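Local atomic coordinates of apoptosis regulator Bcl-2 homolog (Canarypox virus, PDB entry 5WOS), a protein that inhibits apoptosis of the host cell, interacting with host BAK1 and BAX, probably to prevent their activation, and with other BH3-containing proteins such as BIM. Residues N21-Y26 with V40-Y46; I15-I19 with L137-W143; F64-I68 with A100-V105; M52-L57 with I96-A100. One frame throughout, in Å; residues are numbered along the deposited sequence.

Contact 1. Residues N21-Y26 with V40-Y46; sequences NIIQNY and VEDENTY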
loop_
_atom_site.group_PDB
_atom_site.type_symbol
_atom_site.label_atom_id
_atom_site.label_comp_id
_atom_site.label_asym_id
_atom_site.label_seq_id
_atom_site.Cartn_x
_atom_site.Cartn_y
_atom_site.Cartn_z
ATOM N N ASN A 21 -10.894 -1.507 3.839
ATOM C CA ASN A 21 -10.965 -1.875 5.252
ATOM C C ASN A 21 -9.605 -2.319 5.781
ATOM O O ASN A 21 -9.224 -1.969 6.905
ATOM C CB ASN A 21 -12.001 -2.978 5.462
ATOM C CG ASN A 21 -12.072 -3.440 6.903
ATOM O OD1 ASN A 21 -11.588 -4.519 7.250
ATOM N ND2 ASN A 21 -12.667 -2.614 7.755
ATOM N N ILE A 22 -8.858 -3.085 4.987
ATOM C CA ILE A 22 -7.562 -3.585 5.436
ATOM C C ILE A 22 -6.505 -2.490 5.384
ATOM O O ILE A 22 -5.712 -2.332 6.321
ATOM C CB ILE A 22 -7.166 -4.809 4.592
ATOM C CG1 ILE A 22 -7.864 -6.052 5.140
ATOM C CG2 ILE A 22 -5.653 -5.014 4.574
ATOM C CD1 ILE A 22 -8.008 -7.132 4.125
ATOM N N ILE A 23 -6.463 -1.725 4.293
ATOM C CA ILE A 23 -5.485 -0.648 4.184
ATOM C C ILE A 23 -5.732 0.401 5.259
ATOM O O ILE A 23 -4.794 0.891 5.899
ATOM C CB ILE A 23 -5.529 -0.030 2.774
ATOM C CG1 ILE A 23 -5.220 -1.091 1.715
ATOM C CG2 ILE A 23 -4.542 1.131 2.678
ATOM C CD1 ILE A 23 -5.352 -0.594 0.296
ATOM N N GLN A 24 -6.994 0.782 5.459
ATOM C CA GLN A 24 -7.305 1.802 6.453
ATOM C C GLN A 24 -6.817 1.388 7.837
ATOM O O GLN A 24 -6.231 2.195 8.566
ATOM C CB GLN A 24 -8.809 2.069 6.462
ATOM C CG GLN A 24 -9.193 3.444 6.968
ATOM C CD GLN A 24 -10.530 3.898 6.424
ATOM O OE1 GLN A 24 -11.407 3.084 6.133
ATOM N NE2 GLN A 24 -10.689 5.208 6.271
ATOM N N ASN A 25 -7.026 0.127 8.208
ATOM C CA ASN A 25 -6.642 -0.311 9.543
ATOM C C ASN A 25 -5.139 -0.524 9.673
ATOM O O ASN A 25 -4.584 -0.296 10.754
ATOM C CB ASN A 25 -7.402 -1.588 9.911
ATOM C CG ASN A 25 -8.781 -1.297 10.478
ATOM O OD1 ASN A 25 -8.922 -0.993 11.661
ATOM N ND2 ASN A 25 -9.804 -1.388 9.637
ATOM N N TYR A 26 -4.457 -0.947 8.606
ATOM C CA TYR A 26 -3.008 -1.074 8.697
ATOM C C TYR A 26 -2.351 0.294 8.845
ATOM O O TYR A 26 -1.422 0.460 9.644
ATOM C CB TYR A 26 -2.449 -1.809 7.483
ATOM C CG TYR A 26 -0.946 -1.968 7.550
ATOM C CD1 TYR A 26 -0.115 -1.286 6.675
ATOM C CD2 TYR A 26 -0.362 -2.778 8.510
ATOM C CE1 TYR A 26 1.255 -1.419 6.747
ATOM C CE2 TYR A 26 1.003 -2.921 8.586
ATOM C CZ TYR A 26 1.808 -2.237 7.705
ATOM O OH TYR A 26 3.175 -2.376 7.782
ATOM N N VAL A 40 -11.102 -4.917 12.074
ATOM C CA VAL A 40 -11.150 -5.275 10.661
ATOM C C VAL A 40 -12.198 -6.353 10.453
ATOM O O VAL A 40 -12.465 -7.182 11.328
ATOM C CB VAL A 40 -9.769 -5.746 10.149
ATOM C CG1 VAL A 40 -8.762 -4.613 10.201
ATOM C CG2 VAL A 40 -9.269 -6.955 10.940
ATOM N N GLU A 41 -12.781 -6.346 9.254
ATOM C CA GLU A 41 -13.774 -7.347 8.887
ATOM C C GLU A 41 -13.146 -8.731 8.762
ATOM O O GLU A 41 -13.703 -9.718 9.257
ATOM C CB GLU A 41 -14.445 -6.929 7.575
ATOM C CG GLU A 41 -15.336 -7.978 6.925
ATOM C CD GLU A 41 -15.901 -7.505 5.597
ATOM O OE1 GLU A 41 -16.100 -6.281 5.437
ATOM O OE2 GLU A 41 -16.132 -8.352 4.709
ATOM N N ASP A 42 -11.988 -8.822 8.107
ATOM C CA ASP A 42 -11.318 -10.091 7.827
ATOM C C ASP A 42 -10.020 -10.126 8.627
ATOM O O ASP A 42 -9.025 -9.506 8.242
ATOM C CB ASP A 42 -11.058 -10.240 6.332
ATOM C CG ASP A 42 -10.345 -11.532 5.987
ATOM O OD1 ASP A 42 -10.162 -12.383 6.885
ATOM O OD2 ASP A 42 -9.963 -11.690 4.810
ATOM N N GLU A 43 -10.032 -10.871 9.735
ATOM C CA GLU A 43 -8.890 -10.872 10.644
ATOM C C GLU A 43 -7.718 -11.666 10.076
ATOM O O GLU A 43 -6.558 -11.279 10.256
ATOM C CB GLU A 43 -9.316 -11.424 12.001
ATOM C CG GLU A 43 -8.332 -11.141 13.128
ATOM C CD GLU A 43 -7.368 -12.282 13.379
ATOM O OE1 GLU A 43 -7.640 -13.410 12.920
ATOM O OE2 GLU A 43 -6.337 -12.048 14.042
ATOM N N ASN A 44 -7.994 -12.771 9.382
ATOM C CA ASN A 44 -6.908 -13.601 8.868
ATOM C C ASN A 44 -6.118 -12.869 7.788
ATOM O O ASN A 44 -4.882 -12.886 7.791
ATOM C CB ASN A 44 -7.462 -14.922 8.335
ATOM C CG ASN A 44 -7.665 -15.943 9.433
ATOM O OD1 ASN A 44 -6.868 -16.032 10.368
ATOM N ND2 ASN A 44 -8.742 -16.715 9.333
ATOM N N THR A 45 -6.813 -12.221 6.851
ATOM C CA THR A 45 -6.113 -11.426 5.848
ATOM C C THR A 45 -5.279 -10.332 6.502
ATOM O O THR A 45 -4.124 -10.109 6.121
ATOM C CB THR A 45 -7.110 -10.812 4.863
ATOM O OG1 THR A 45 -7.807 -11.852 4.168
ATOM C CG2 THR A 45 -6.394 -9.936 3.847
ATOM N N TYR A 46 -5.845 -9.640 7.491
ATOM C CA TYR A 46 -5.150 -8.501 8.078
ATOM C C TYR A 46 -3.808 -8.920 8.662
ATOM O O TYR A 46 -2.800 -8.231 8.473
ATOM C CB TYR A 46 -6.022 -7.842 9.148
ATOM C CG TYR A 46 -5.400 -6.597 9.735
ATOM C CD1 TYR A 46 -5.295 -5.441 8.986
ATOM C CD2 TYR A 46 -4.921 -6.579 11.040
ATOM C CE1 TYR A 46 -4.728 -4.306 9.505
ATOM C CE2 TYR A 46 -4.355 -5.441 11.569
ATOM C CZ TYR A 46 -4.258 -4.308 10.793
ATOM O OH TYR A 46 -3.695 -3.164 11.301
#

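Contact 2. Residues I15-I19 with L137-W143; sequences IYYTI and LSDQNCW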
loop_
_atom_site.group_PDB
_atom_site.type_symbol
_atom_site.label_atom_id
_atom_site.label_comp_id
_atom_site.label_asym_id
_atom_site.label_seq_id
_atom_site.Cartn_x
_atom_site.Cartn_y
_atom_site.Cartn_z
ATOM N N ILE A 15 -15.853 -4.473 -3.514
ATOM C CA ILE A 15 -14.423 -4.643 -3.737
ATOM C C ILE A 15 -13.660 -3.436 -3.208
ATOM O O ILE A 15 -12.674 -3.580 -2.477
ATOM C CB ILE A 15 -14.139 -4.890 -5.230
ATOM C CG1 ILE A 15 -14.801 -6.205 -5.665
ATOM C CG2 ILE A 15 -12.620 -4.890 -5.503
ATOM C CD1 ILE A 15 -14.279 -6.798 -6.962
ATOM N N TYR A 16 -14.111 -2.229 -3.556
ATOM C CA TYR A 16 -13.439 -1.028 -3.071
ATOM C C TYR A 16 -13.291 -1.052 -1.556
ATOM O O TYR A 16 -12.225 -0.720 -1.021
ATOM C CB TYR A 16 -14.199 0.227 -3.512
ATOM C CG TYR A 16 -13.599 1.509 -2.984
ATOM C CD1 TYR A 16 -12.655 2.213 -3.720
ATOM C CD2 TYR A 16 -13.970 2.012 -1.745
ATOM C CE1 TYR A 16 -12.099 3.384 -3.237
ATOM C CE2 TYR A 16 -13.419 3.180 -1.251
ATOM C CZ TYR A 16 -12.484 3.863 -2.001
ATOM O OH TYR A 16 -11.932 5.030 -1.516
ATOM N N TYR A 17 -14.348 -1.458 -0.848
ATOM C CA TYR A 17 -14.330 -1.415 0.609
ATOM C C TYR A 17 -13.695 -2.665 1.204
ATOM O O TYR A 17 -13.150 -2.610 2.310
ATOM C CB TYR A 17 -15.755 -1.198 1.128
ATOM C CG TYR A 17 -16.218 0.236 0.921
ATOM C CD1 TYR A 17 -15.632 1.272 1.628
ATOM C CD2 TYR A 17 -17.214 0.552 0.003
ATOM C CE1 TYR A 17 -16.022 2.584 1.445
ATOM C CE2 TYR A 17 -17.618 1.871 -0.191
ATOM C CZ TYR A 17 -17.016 2.881 0.534
ATOM O OH TYR A 17 -17.406 4.193 0.356
ATOM N N THR A 18 -13.727 -3.788 0.484
ATOM C CA THR A 18 -12.989 -4.967 0.931
ATOM C C THR A 18 -11.501 -4.656 1.054
ATOM O O THR A 18 -10.849 -5.065 2.020
ATOM C CB THR A 18 -13.217 -6.141 -0.032
ATOM O OG1 THR A 18 -14.618 -6.441 -0.113
ATOM C CG2 THR A 18 -12.483 -7.392 0.454
ATOM N N ILE A 19 -10.945 -3.931 0.084
ATOM C CA ILE A 19 -9.538 -3.550 0.149
ATOM C C ILE A 19 -9.333 -2.415 1.146
ATOM O O ILE A 19 -8.408 -2.448 1.962
ATOM C CB ILE A 19 -9.027 -3.175 -1.257
ATOM C CG1 ILE A 19 -8.785 -4.443 -2.080
ATOM C CG2 ILE A 19 -7.752 -2.324 -1.186
ATOM C CD1 ILE A 19 -9.711 -4.580 -3.238
ATOM N N LEU A 137 -8.112 -8.059 -9.240
ATOM C CA LEU A 137 -8.475 -8.378 -7.863
ATOM C C LEU A 137 -9.756 -9.196 -7.802
ATOM O O LEU A 137 -9.847 -10.162 -7.035
ATOM C CB LEU A 137 -8.627 -7.091 -7.053
ATOM C CG LEU A 137 -7.315 -6.406 -6.691
ATOM C CD1 LEU A 137 -7.577 -5.020 -6.167
ATOM C CD2 LEU A 137 -6.563 -7.230 -5.658
ATOM N N SER A 138 -10.759 -8.822 -8.592
ATOM C CA SER A 138 -12.016 -9.558 -8.582
ATOM C C SER A 138 -11.814 -11.004 -9.014
ATOM O O SER A 138 -12.382 -11.922 -8.413
ATOM C CB SER A 138 -13.033 -8.863 -9.486
ATOM O OG SER A 138 -14.250 -9.585 -9.529
ATOM N N ASP A 139 -11.000 -11.231 -10.049
ATOM C CA ASP A 139 -10.802 -12.585 -10.554
ATOM C C ASP A 139 -10.084 -13.488 -9.560
ATOM O O ASP A 139 -9.955 -14.688 -9.825
ATOM C CB ASP A 139 -10.026 -12.564 -11.874
ATOM C CG ASP A 139 -10.819 -11.937 -13.005
ATOM O OD1 ASP A 139 -10.326 -10.971 -13.620
ATOM O OD2 ASP A 139 -11.948 -12.404 -13.268
ATOM N N GLN A 140 -9.608 -12.948 -8.441
ATOM C CA GLN A 140 -9.033 -13.744 -7.366
ATOM C C GLN A 140 -9.868 -13.682 -6.097
ATOM O O GLN A 140 -9.402 -14.113 -5.038
ATOM C CB GLN A 140 -7.609 -13.280 -7.066
ATOM C CG GLN A 140 -6.721 -13.214 -8.284
ATOM C CD GLN A 140 -5.270 -13.031 -7.925
ATOM O OE1 GLN A 140 -4.827 -13.443 -6.853
ATOM N NE2 GLN A 140 -4.514 -12.417 -8.823
ATOM N N ASN A 141 -11.089 -13.157 -6.176
ATOM C CA ASN A 141 -11.906 -12.932 -4.987
ATOM C C ASN A 141 -11.149 -12.064 -3.986
ATOM O O ASN A 141 -11.136 -12.329 -2.781
ATOM C CB ASN A 141 -12.337 -14.257 -4.357
ATOM C CG ASN A 141 -13.407 -14.077 -3.301
ATOM O OD1 ASN A 141 -14.060 -13.037 -3.233
ATOM N ND2 ASN A 141 -13.593 -15.092 -2.470
ATOM N N CYS A 142 -10.494 -11.023 -4.499
ATOM C CA CYS A 142 -9.779 -10.034 -3.688
ATOM C C CYS A 142 -8.688 -10.750 -2.903
ATOM O O CYS A 142 -7.835 -11.408 -3.525
ATOM C CB CYS A 142 -10.798 -9.263 -2.849
ATOM S SG CYS A 142 -11.908 -8.222 -3.826
ATOM N N TRP A 143 -8.663 -10.666 -1.574
ATOM C CA TRP A 143 -7.518 -11.143 -0.811
ATOM C C TRP A 143 -7.379 -12.658 -0.815
ATOM O O TRP A 143 -6.341 -13.162 -0.369
ATOM C CB TRP A 143 -7.616 -10.642 0.627
ATOM C CG TRP A 143 -7.793 -9.162 0.732
ATOM C CD1 TRP A 143 -8.961 -8.492 0.947
ATOM C CD2 TRP A 143 -6.768 -8.163 0.639
ATOM N NE1 TRP A 143 -8.729 -7.139 0.994
ATOM C CE2 TRP A 143 -7.390 -6.910 0.809
ATOM C CE3 TRP A 143 -5.388 -8.206 0.431
ATOM C CZ2 TRP A 143 -6.679 -5.713 0.774
ATOM C CZ3 TRP A 143 -4.682 -7.013 0.395
ATOM C CH2 TRP A 143 -5.328 -5.786 0.568
#

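Contact 3. Residues F64-I68 with A100-V105; sequences FRKDI and AFGAYV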
loop_
_atom_site.group_PDB
_atom_site.type_symbol
_atom_site.label_atom_id
_atom_site.label_comp_id
_atom_site.label_asym_id
_atom_site.label_seq_id
_atom_site.Cartn_x
_atom_site.Cartn_y
_atom_site.Cartn_z
ATOM N N PHE A 64 13.087 4.070 1.421
ATOM C CA PHE A 64 11.900 4.917 1.435
ATOM C C PHE A 64 12.226 6.320 1.940
ATOM O O PHE A 64 11.736 7.313 1.392
ATOM C CB PHE A 64 10.814 4.289 2.308
ATOM C CG PHE A 64 10.194 3.039 1.735
ATOM C CD1 PHE A 64 10.495 2.599 0.455
ATOM C CD2 PHE A 64 9.284 2.310 2.487
ATOM C CE1 PHE A 64 9.909 1.456 -0.057
ATOM C CE2 PHE A 64 8.694 1.166 1.982
ATOM C CZ PHE A 64 9.005 0.738 0.708
ATOM N N ARG A 65 13.037 6.416 2.997
ATOM C CA ARG A 65 13.404 7.716 3.559
ATOM C C ARG A 65 14.175 8.568 2.557
ATOM O O ARG A 65 14.037 9.798 2.543
ATOM C CB ARG A 65 14.236 7.516 4.825
ATOM C CG ARG A 65 14.470 8.779 5.647
ATOM C CD ARG A 65 15.384 8.479 6.831
ATOM N NE ARG A 65 15.161 9.384 7.960
ATOM C CZ ARG A 65 15.963 10.385 8.326
ATOM N NH1 ARG A 65 15.642 11.130 9.375
ATOM N NH2 ARG A 65 17.081 10.646 7.661
ATOM N N LYS A 66 15.008 7.943 1.725
ATOM C CA LYS A 66 15.767 8.704 0.737
ATOM C C LYS A 66 14.878 9.139 -0.418
ATOM O O LYS A 66 14.870 10.314 -0.805
ATOM C CB LYS A 66 16.937 7.869 0.225
ATOM C CG LYS A 66 17.885 7.409 1.306
ATOM C CD LYS A 66 19.069 6.724 0.677
ATOM C CE LYS A 66 19.908 5.991 1.694
ATOM N NZ LYS A 66 20.817 5.032 1.006
ATOM N N ASP A 67 14.115 8.199 -0.982
ATOM C CA ASP A 67 13.246 8.515 -2.111
ATOM C C ASP A 67 12.210 9.569 -1.740
ATOM O O ASP A 67 11.794 10.360 -2.592
ATOM C CB ASP A 67 12.543 7.246 -2.602
ATOM C CG ASP A 67 13.506 6.113 -2.918
ATOM O OD1 ASP A 67 14.630 6.379 -3.399
ATOM O OD2 ASP A 67 13.130 4.948 -2.685
ATOM N N ILE A 68 11.793 9.599 -0.474
ATOM C CA ILE A 68 10.734 10.510 -0.048
ATOM C C ILE A 68 11.270 11.931 0.085
ATOM O O ILE A 68 10.600 12.899 -0.295
ATOM C CB ILE A 68 10.109 10.004 1.266
ATOM C CG1 ILE A 68 8.907 10.853 1.670
ATOM C CG2 ILE A 68 11.131 9.999 2.381
ATOM C CD1 ILE A 68 8.074 10.192 2.743
ATOM N N ALA A 100 2.751 -0.879 1.691
ATOM C CA ALA A 100 3.776 -0.599 2.690
ATOM C C ALA A 100 4.341 0.804 2.514
ATOM O O ALA A 100 4.411 1.583 3.472
ATOM C CB ALA A 100 4.888 -1.645 2.607
ATOM N N PHE A 101 4.754 1.143 1.289
ATOM C CA PHE A 101 5.244 2.490 1.020
ATOM C C PHE A 101 4.163 3.527 1.285
ATOM O O PHE A 101 4.447 4.615 1.802
ATOM C CB PHE A 101 5.742 2.589 -0.421
ATOM C CG PHE A 101 6.237 3.960 -0.796
ATOM C CD1 PHE A 101 7.508 4.372 -0.438
ATOM C CD2 PHE A 101 5.430 4.835 -1.503
ATOM C CE1 PHE A 101 7.965 5.629 -0.778
ATOM C CE2 PHE A 101 5.885 6.093 -1.847
ATOM C CZ PHE A 101 7.154 6.489 -1.481
ATOM N N GLY A 102 2.915 3.213 0.937
ATOM C CA GLY A 102 1.819 4.085 1.319
ATOM C C GLY A 102 1.749 4.292 2.820
ATOM O O GLY A 102 1.560 5.415 3.295
ATOM N N ALA A 103 1.914 3.210 3.588
ATOM C CA ALA A 103 1.903 3.324 5.042
ATOM C C ALA A 103 3.009 4.251 5.530
ATOM O O ALA A 103 2.781 5.096 6.402
ATOM C CB ALA A 103 2.046 1.943 5.678
ATOM N N TYR A 104 4.216 4.111 4.976
ATOM C CA TYR A 104 5.324 4.958 5.408
ATOM C C TYR A 104 5.023 6.427 5.141
ATOM O O TYR A 104 5.213 7.281 6.016
ATOM C CB TYR A 104 6.619 4.542 4.708
ATOM C CG TYR A 104 7.791 5.411 5.097
ATOM C CD1 TYR A 104 8.250 5.431 6.405
ATOM C CD2 TYR A 104 8.425 6.224 4.167
ATOM C CE1 TYR A 104 9.317 6.225 6.777
ATOM C CE2 TYR A 104 9.496 7.025 4.530
ATOM C CZ TYR A 104 9.936 7.021 5.838
ATOM O OH TYR A 104 10.995 7.811 6.216
ATOM N N VAL A 105 4.563 6.744 3.928
ATOM C CA VAL A 105 4.207 8.124 3.597
ATOM C C VAL A 105 3.197 8.662 4.601
ATOM O O VAL A 105 3.328 9.784 5.105
ATOM C CB VAL A 105 3.668 8.204 2.156
ATOM C CG1 VAL A 105 2.877 9.491 1.927
ATOM C CG2 VAL A 105 4.814 8.120 1.165
#

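Contact 4. Residues M52-L57 with I96-A100; sequences MCDIIL and ISIIA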
loop_
_atom_site.group_PDB
_atom_site.type_symbol
_atom_site.label_atom_id
_atom_site.label_comp_id
_atom_site.label_asym_id
_atom_site.label_seq_id
_atom_site.Cartn_x
_atom_site.Cartn_y
_atom_site.Cartn_z
ATOM N N MET A 52 3.311 -8.940 6.014
ATOM C CA MET A 52 3.975 -8.724 4.732
ATOM C C MET A 52 4.523 -7.307 4.631
ATOM O O MET A 52 5.672 -7.100 4.220
ATOM C CB MET A 52 3.004 -9.001 3.587
ATOM C CG MET A 52 2.680 -10.467 3.385
ATOM S SD MET A 52 1.555 -10.702 2.003
ATOM C CE MET A 52 1.561 -12.487 1.860
ATOM N N CYS A 53 3.714 -6.312 4.998
ATOM C CA CYS A 53 4.160 -4.926 4.904
ATOM C C CYS A 53 5.220 -4.608 5.951
ATOM O O CYS A 53 6.120 -3.802 5.693
ATOM C CB CYS A 53 2.969 -3.977 5.052
ATOM S SG CYS A 53 1.729 -4.122 3.742
ATOM N N ASP A 54 5.135 -5.228 7.129
ATOM C CA ASP A 54 6.128 -4.974 8.168
ATOM C C ASP A 54 7.491 -5.542 7.793
ATOM O O ASP A 54 8.517 -5.031 8.256
ATOM C CB ASP A 54 5.659 -5.558 9.501
ATOM C CG ASP A 54 4.556 -4.739 10.145
ATOM O OD1 ASP A 54 4.195 -3.680 9.591
ATOM O OD2 ASP A 54 4.050 -5.155 11.208
ATOM N N ILE A 55 7.526 -6.596 6.974
ATOM C CA ILE A 55 8.801 -7.110 6.478
ATOM C C ILE A 55 9.394 -6.146 5.459
ATOM O O ILE A 55 10.582 -5.807 5.517
ATOM C CB ILE A 55 8.624 -8.513 5.871
ATOM C CG1 ILE A 55 7.999 -9.479 6.883
ATOM C CG2 ILE A 55 9.972 -9.064 5.416
ATOM C CD1 ILE A 55 7.396 -10.713 6.243
ATOM N N ILE A 56 8.578 -5.696 4.505
ATOM C CA ILE A 56 9.059 -4.763 3.489
ATOM C C ILE A 56 9.572 -3.487 4.146
ATOM O O ILE A 56 10.651 -2.984 3.809
ATOM C CB ILE A 56 7.945 -4.471 2.468
ATOM C CG1 ILE A 56 7.787 -5.665 1.525
ATOM C CG2 ILE A 56 8.240 -3.200 1.674
ATOM C CD1 ILE A 56 6.547 -5.605 0.674
ATOM N N LEU A 57 8.805 -2.943 5.089
ATOM C CA LEU A 57 9.231 -1.733 5.781
ATOM C C LEU A 57 10.552 -1.955 6.503
ATOM O O LEU A 57 11.494 -1.168 6.364
ATOM C CB LEU A 57 8.145 -1.286 6.763
ATOM C CG LEU A 57 6.897 -0.649 6.144
ATOM C CD1 LEU A 57 5.805 -0.484 7.188
ATOM C CD2 LEU A 57 7.230 0.695 5.517
ATOM N N ILE A 96 1.546 -5.247 -2.478
ATOM C CA ILE A 96 1.911 -5.122 -1.070
ATOM C C ILE A 96 2.948 -4.021 -0.882
ATOM O O ILE A 96 2.868 -3.230 0.068
ATOM C CB ILE A 96 2.413 -6.474 -0.531
ATOM C CG1 ILE A 96 1.280 -7.509 -0.526
ATOM C CG2 ILE A 96 3.010 -6.314 0.861
ATOM C CD1 ILE A 96 0.166 -7.222 0.460
ATOM N N SER A 97 3.940 -3.955 -1.774
ATOM C CA SER A 97 4.953 -2.907 -1.692
ATOM C C SER A 97 4.322 -1.522 -1.743
ATOM O O SER A 97 4.771 -0.601 -1.050
ATOM C CB SER A 97 5.962 -3.077 -2.826
ATOM O OG SER A 97 6.487 -4.389 -2.824
ATOM N N ILE A 98 3.287 -1.352 -2.569
ATOM C CA ILE A 98 2.562 -0.085 -2.622
ATOM C C ILE A 98 1.937 0.227 -1.268
ATOM O O ILE A 98 2.048 1.346 -0.751
ATOM C CB ILE A 98 1.499 -0.137 -3.734
ATOM C CG1 ILE A 98 2.170 -0.121 -5.105
ATOM C CG2 ILE A 98 0.499 1.024 -3.605
ATOM C CD1 ILE A 98 1.307 -0.702 -6.204
ATOM N N ILE A 99 1.260 -0.758 -0.679
ATOM C CA ILE A 99 0.596 -0.545 0.603
ATOM C C ILE A 99 1.616 -0.178 1.671
ATOM O O ILE A 99 1.394 0.734 2.477
ATOM C CB ILE A 99 -0.212 -1.797 0.993
ATOM C CG1 ILE A 99 -1.330 -2.044 -0.024
ATOM C CG2 ILE A 99 -0.797 -1.650 2.396
ATOM C CD1 ILE A 99 -1.926 -3.444 0.047
ATOM N N ALA A 100 2.751 -0.879 1.691
ATOM C CA ALA A 100 3.776 -0.599 2.690
ATOM C C ALA A 100 4.341 0.804 2.514
ATOM O O ALA A 100 4.411 1.583 3.472
ATOM C CB ALA A 100 4.888 -1.645 2.607
#

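Contact 1. Residues N21-Y26 with V40-Y46
Asn21 and Glu41 make the hydrogen bond that joins these segments. Glu41 N gives its hydrogen to Asn21 OD1 at 3.0 Å, with a nearly straight N-H...O angle of 165°. The donor lies tilted from the carbonyl plane of the side-chain amide. Asn21 places OD1 there with CG anti to its own N (chi1 178°). Its backbone O receives Asn25 ND2 at 2.9 Å, in the amide plane of Asn25, which helps to fix the rotation of that amide. Asn25 OD1 is hydrogen-bonded to Arg36 NE. The Tyr46 hydroxyl is hydrogen-bonded to Glu29 OE1, and that of Tyr26 probably to Asp54 OD1.

The contact joins helix 14-32 of the Bcl-2 fold to the loop and first turn of helix 43-69. Asp42 is the N-cap of the latter. Its OD1 accepts a weak bond from Thr45 N.

The rest is van der Waals contact. Val40 CG1 sits against the Asn25 amide, 3.3 Å from its CG. The same methyl lies over one face of the Tyr46 ring, offset toward the rim. Ile22 and Thr45 cross at about a right angle, and Ile22 CD1 comes within 3.2 Å of Thr45 CG2, a tight approach. The Tyr46 ring turns its edge to the helix backbone, with CE1 3.5 Å from Tyr26 N. Ile22 O is also at this edge. Tyr46 CE1 touches Tyr26 CB at 3.9 Å.

Contact 2. Residues I15-I19 with L137-W143
Ile19 and Trp143 meet where helix 14-32 packs on the end of helix 121-138 in this Bcl-2 fold. That end is a Schellman motif: Cys142 N bonds to Leu137 O, and Asn141 N to Ser138 O. Asn141 has positive phi as its C-prime residue. The reversal brings the chain back to helix 14-32.

Ile19 can be followed outward. Its CB lies 4.0 Å from Trp143 CZ2. CG2 and CG1 both touch the same ring carbon, and Ile19 CG1 is the closer, 3.8 Å from Trp143 CZ2. With chi2 at 114°, off a staggered position, Ile19 CD1 reaches Leu137 CD1, tip to tip, at 3.7 Å. Cys142 SG is farther from Ile19 CD1 than this.

One turn earlier, Ile15 sends two branches to the other segment. Ile15 CG2 rests on Cys142 SG at 3.8 Å, and Ile15 CD1 meets Ser138 CB at 3.5 Å. The Thr18 and Trp143 side chains run past each other in opposite directions, with Thr18 CG2 beside Trp143 CD1. Thr18 OG1 is hydrogen-bonded back to Glu14 O. Trp143 NE1 donates a hydrogen bond across the contact to Thr18 O, 3.1 Å long. The oxygen lies near the indole plane, but NE1 stands about 60° out of the carbonyl plane.

Contact 3. Residues F64-I68 with A100-V105
Phe64 and Phe101 form an edge-to-face aromatic pair. Their ring centroids are 5.0 Å apart and the planes stand at 81°. Phe101 supplies the edge: its CD1 is over the centre of the Phe64 ring, 3.6 Å from CD1 of Phe64. Phe101 CB adds a CH-pi contact to the same ring, 4.2 Å from its centroid. A chi1 of 179° swings the Phe101 ring out on the carbonyl side of its residue, where its edge meets Phe64.

The two helices, 43-69 and 92-112, cross at -66° in these segments. They belong to the helical Bcl-2 fold and help to form its groove for BH3 ligands. Phe64 and Phe101 both pack on an apolar side chain of the bound peptide, so the aromatic pair is also part of the binding surface.

The remaining contacts are van der Waals. Tyr104 and Phe64 run past each other in opposite directions, and Tyr104 CD2 touches Phe64 CB at 3.6 Å. Farther out, Tyr104 OH rests beside the aliphatic start of Arg65, 3.5 Å from its CB. The guanidinium end of Arg65 leads away. Ile68 CD1 bridges two residues of the other helix. Ile68 CD1 meets Tyr104 CE2 at 3.9 Å and Val105 CG2 at 4.2 Å.

Contact 4. Residues M52-L57 with I96-A100
Cys53 and Ala100 mark the close passage of helices 43-69 and 92-112, whose local axes come within 8.9 Å at a crossing angle of -72°. The CA atoms of these two residues are only 4.9 Å apart. Helix 92-112 is the buried central helix of the Bcl-2 fold, and helix 43-69 lies across it. The contact is almost wholly apolar.

The small methyl of Ala100 is consistent with this close approach. Ala100 CB is directed at the other helix and touches Cys53 CB and Ile56 CG2, the latter at 3.8 Å. Leu57 CG closes in on the same methyl from one turn beyond Cys53. Its CD2 branch goes on to the Ala100 backbone.

Ile96 fills the next place, one turn earlier. Its CG2, on the far side of CB from the backbone N, meets three residues. Ile96 CG2 is 3.6 Å from Ile56 CD1 and 3.8 Å from both Met52 CB and Cys53 SG. The Met52 and Ile96 side chains cross at about a right angle, with the extended methionine carrying SD past the CG1 and CD1 atoms of Ile96.

Cys53 SG touches two isoleucines, Ile96 and Ile99, through their CG2 methyls. Tyr26 of helix 14-32 touches Cys53 and Leu57. Toward the peptide groove, Met52 and Ile56 pack on an aromatic side chain of the bound peptide. Ser97 OG is hydrogen-bonded to Gly93 O within its own helix, and across the contact it lies 3.7 Å from Ile56 CD1.

Overall arrangement
Contacts 3 and 4 join the same two helices, 43-69 and 92-112, and share Ala100. Contact 4 is the most buried of the four and is almost wholly apolar, with no ring in it. Contact 3 is aromatic and partly buried, and both meet the bound peptide. Contacts 1 and 2 share helix 14-32 and lie at the other end of the molecule from contact 3. Contact 1 also uses helix 43-69, which is thus common to contacts 1, 3 and 4. Contacts 1 and 2 are partly buried, involve a loop, and use a hydrogen bond between side chain and backbone. Trp143 of contact 2 packs on Ile22 and Thr45 of contact 1 and on Ile99 of contact 4. Tyr26 of contact 1 touches Ala103 of contact 3.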